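PDB 3KXW: saframycin Mx1 synthetase B, which belongs to the ANL superfamily of AMP-binding enzymes, with a large N-terminal domain and a smaller C-terminal domain. Local coordinates for residues G177-P182 with N467-D472. Residues are numbered along the deposited sequence; the frame is centred on the assembly and turned at random.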
ATOM      1  N   GLY A 177       7.300  -7.123  -3.846  1.00 33.05           N
ATOM      2  CA  GLY A 177       8.423  -7.992  -3.659  1.00 32.08           C
ATOM      3  C   GLY A 177       8.024  -9.308  -4.273  1.00 33.00           C
ATOM      4  O   GLY A 177       6.964  -9.424  -4.899  1.00 31.98           O
ATOM      5  N   SER A 178       8.891 -10.297  -4.101  1.00 33.11           N
ATOM      6  CA  SER A 178       8.736 -11.565  -4.773  1.00 29.49           C
ATOM      7  C   SER A 178       8.257 -11.318  -6.196  1.00 29.70           C
ATOM      8  O   SER A 178       7.301 -11.940  -6.635  1.00 28.29           O
ATOM      9  CB  SER A 178       7.746 -12.454  -4.021  1.00 28.16           C
ATOM     10  OG  SER A 178       8.203 -12.725  -2.718  1.00 33.44           O
ATOM     11  N   THR A 179       8.920 -10.418  -6.923  1.00 28.55           N
ATOM     12  CA  THR A 179       8.468 -10.108  -8.277  1.00 28.65           C
ATOM     13  C   THR A 179       8.456 -11.354  -9.155  1.00 29.83           C
ATOM     14  O   THR A 179       7.617 -11.471 -10.053  1.00 28.00           O
ATOM     15  CB  THR A 179       9.313  -9.009  -8.940  1.00 28.97           C
ATOM     16  OG1 THR A 179      10.699  -9.360  -8.857  1.00 27.01           O
ATOM     17  CG2 THR A 179       9.106  -7.685  -8.219  1.00 27.72           C
HETATM   18  N   MSE A 180       9.354 -12.300  -8.880  1.00 26.88           N
HETATM   19  CA  MSE A 180       9.474 -13.496  -9.726  1.00 28.10           C
HETATM   20  C   MSE A 180       8.449 -14.589  -9.436  1.00 28.98           C
HETATM   21  O   MSE A 180       8.050 -15.319 -10.342  1.00 30.97           O
HETATM   22  CB  MSE A 180      10.901 -14.059  -9.693  1.00 31.37           C
HETATM   23  CG  MSE A 180      11.968 -13.049 -10.178  1.00 31.97           C
HETATM   24 SE   MSE A 180      11.680 -12.395 -12.048  1.00 61.73          SE
HETATM   25  CE  MSE A 180      11.823 -14.132 -12.947  1.00 38.95           C
ATOM     26  N   HIS A 181       8.027 -14.715  -8.180  1.00 26.53           N
ATOM     27  CA  HIS A 181       6.924 -15.612  -7.851  1.00 25.47           C
ATOM     28  C   HIS A 181       5.982 -14.890  -6.893  1.00 23.99           C
ATOM     29  O   HIS A 181       6.046 -15.090  -5.690  1.00 21.05           O
ATOM     30  CB  HIS A 181       7.438 -16.903  -7.211  1.00 27.84           C
ATOM     31  CG  HIS A 181       8.332 -17.711  -8.101  1.00 32.15           C
ATOM     32  ND1 HIS A 181       7.849 -18.514  -9.114  1.00 37.08           N
ATOM     33  CD2 HIS A 181       9.680 -17.846  -8.126  1.00 31.17           C
ATOM     34  CE1 HIS A 181       8.859 -19.106  -9.730  1.00 31.42           C
ATOM     35  NE2 HIS A 181       9.980 -18.717  -9.151  1.00 38.28           N
ATOM     36  N   PRO A 182       5.128 -14.012  -7.430  1.00 24.38           N
ATOM     37  CA  PRO A 182       4.312 -13.146  -6.580  1.00 21.59           C
ATOM     38  C   PRO A 182       3.551 -13.977  -5.564  1.00 20.95           C
ATOM     39  O   PRO A 182       3.022 -15.044  -5.913  1.00 19.10           O
ATOM     40  CB  PRO A 182       3.340 -12.492  -7.568  1.00 19.74           C
ATOM     41  CG  PRO A 182       4.101 -12.453  -8.849  1.00 24.90           C
ATOM     42  CD  PRO A 182       4.910 -13.744  -8.865  1.00 23.61           C
ATOM     43  N   ASN A 467      14.869  -8.847  -6.936  1.00 21.84           N
ATOM     44  CA  ASN A 467      13.632  -8.454  -7.622  1.00 23.26           C
ATOM     45  C   ASN A 467      13.823  -7.706  -8.950  1.00 21.36           C
ATOM     46  O   ASN A 467      12.847  -7.370  -9.603  1.00 21.69           O
ATOM     47  CB  ASN A 467      12.734  -7.644  -6.690  1.00 21.72           C
ATOM     48  CG  ASN A 467      12.104  -8.502  -5.612  1.00 25.49           C
ATOM     49  OD1 ASN A 467      12.032  -8.115  -4.452  1.00 31.21           O
ATOM     50  ND2 ASN A 467      11.648  -9.671  -5.994  1.00 26.42           N
ATOM     51  N   HIS A 468      15.075  -7.479  -9.345  1.00 19.30           N
ATOM     52  CA  HIS A 468      15.423  -6.799 -10.599  1.00 22.71           C
ATOM     53  C   HIS A 468      14.907  -5.351 -10.675  1.00 20.20           C
ATOM     54  O   HIS A 468      14.700  -4.828 -11.764  1.00 18.73           O
ATOM     55  CB  HIS A 468      14.948  -7.579 -11.847  1.00 25.34           C
ATOM     56  CG  HIS A 468      15.217  -9.051 -11.790  1.00 29.43           C
ATOM     57  ND1 HIS A 468      16.469  -9.573 -11.536  1.00 31.54           N
ATOM     58  CD2 HIS A 468      14.397 -10.116 -11.970  1.00 33.34           C
ATOM     59  CE1 HIS A 468      16.403 -10.894 -11.535  1.00 29.82           C
ATOM     60  NE2 HIS A 468      15.157 -11.250 -11.798  1.00 32.47           N
ATOM     61  N   TYR A 469      14.721  -4.708  -9.525  1.00 18.86           N
ATOM     62  CA  TYR A 469      14.223  -3.337  -9.518  1.00 18.98           C
ATOM     63  C   TYR A 469      15.120  -2.325 -10.241  1.00 19.49           C
ATOM     64  O   TYR A 469      14.616  -1.467 -10.958  1.00 20.70           O
ATOM     65  CB  TYR A 469      13.992  -2.841  -8.106  1.00 19.89           C
ATOM     66  CG  TYR A 469      12.813  -3.466  -7.408  1.00 19.96           C
ATOM     67  CD1 TYR A 469      11.678  -3.824  -8.110  1.00 20.48           C
ATOM     68  CD2 TYR A 469      12.827  -3.655  -6.033  1.00 23.06           C
ATOM     69  CE1 TYR A 469      10.581  -4.382  -7.460  1.00 23.37           C
ATOM     70  CE2 TYR A 469      11.751  -4.205  -5.384  1.00 22.48           C
ATOM     71  CZ  TYR A 469      10.633  -4.567  -6.100  1.00 25.10           C
ATOM     72  OH  TYR A 469       9.563  -5.119  -5.435  1.00 32.11           O
ATOM     73  N   PRO A 470      16.439  -2.382 -10.023  1.00 21.08           N
ATOM     74  CA  PRO A 470      17.254  -1.382 -10.731  1.00 19.40           C
ATOM     75  C   PRO A 470      17.139  -1.476 -12.250  1.00 21.51           C
ATOM     76  O   PRO A 470      16.871  -0.476 -12.931  1.00 21.30           O
ATOM     77  CB  PRO A 470      18.676  -1.701 -10.259  1.00 21.72           C
ATOM     78  CG  PRO A 470      18.462  -2.286  -8.873  1.00 22.01           C
ATOM     79  CD  PRO A 470      17.238  -3.148  -9.048  1.00 20.72           C
ATOM     80  N   GLN A 471      17.333  -2.674 -12.785  1.00 21.60           N
ATOM     81  CA  GLN A 471      17.270  -2.879 -14.220  1.00 22.23           C
ATOM     82  C   GLN A 471      15.884  -2.526 -14.766  1.00 20.77           C
ATOM     83  O   GLN A 471      15.762  -1.935 -15.844  1.00 20.98           O
ATOM     84  CB  GLN A 471      17.653  -4.337 -14.558  1.00 24.28           C
ATOM     85  CG  GLN A 471      19.000  -4.774 -13.938  1.00 27.79           C
ATOM     86  CD  GLN A 471      18.955  -4.994 -12.403  1.00 26.35           C
ATOM     87  OE1 GLN A 471      17.905  -5.192 -11.822  1.00 27.18           O
ATOM     88  NE2 GLN A 471      20.116  -4.976 -11.770  1.00 31.99           N
ATOM     89  N   ASP A 472      14.833  -2.860 -14.023  1.00 19.31           N
ATOM     90  CA  ASP A 472      13.494  -2.632 -14.541  1.00 19.50           C
ATOM     91  C   ASP A 472      13.096  -1.163 -14.508  1.00 19.25           C
ATOM     92  O   ASP A 472      12.363  -0.698 -15.377  1.00 17.71           O
ATOM     93  CB  ASP A 472      12.462  -3.515 -13.835  1.00 21.90           C
ATOM     94  CG  ASP A 472      12.611  -4.984 -14.193  1.00 23.09           C
ATOM     95  OD1 ASP A 472      13.285  -5.306 -15.196  1.00 23.37           O
ATOM     96  OD2 ASP A 472      12.031  -5.828 -13.481  1.00 23.73           O
TER
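Thr179 sets its two branches against different residues of 467-472: its hydroxyl meets the backbone of Asn467, and its methyl meets the ring of Tyr469. With chi1 at 52°, OG1 sits between the backbone N and the carbonyl carbon, and it donates a hydrogen bond to the carbonyl O of Asn467, OG1 to O 3.0 Å. The hydroxyl approaches that oxygen from the flank, at a C=O...OG1 angle of 105°, and somewhat out of the carbonyl plane. Thr179 CG2 approaches the Tyr469 ring obliquely, 3.7 Å from CE1. Asn467 CB lies against one face of the same ring, 3.7 Å from its plane and over its centre, while Tyr464 adds an edge-to-face ring contact. The Asn467 amide points at the backbone of Ser178 and Thr179; its N and O are probably exchanged in the model, and turned back it could accept a hydrogen bond from Thr179 N, 3.0 Å from the atom modelled as ND2. Residues 177-182 belong to the Gly/Ser/Thr-rich loop characteristic of ANL enzymes, and Gly177 lies close to the bound 5'-O-[(S)-(dodecanoyloxy)(hydroxy)phosphoryl]adenosine; 467-472 come from the C-terminal domain, so the contact spans the domain interface. At this point helix 460-466 ends in a Schellman motif at His468, whose positive phi turns the chain, and the same residue is the N-cap of helix 469-479. Asn467 and Tyr469 are buried, whereas Met180 and His468 sit at the partly exposed margin, joined by a single edge contact. Met180, present as selenomethionine, curls at chi2 and chi3 to bring SE to the edge of the imidazole, in its plane and 3.5 Å from His468 CD2, the selenium counterpart of a Met-aromatic contact. Ser178 CB points away from 467-472, and OG hydrogen-bonds to Lys183 NZ.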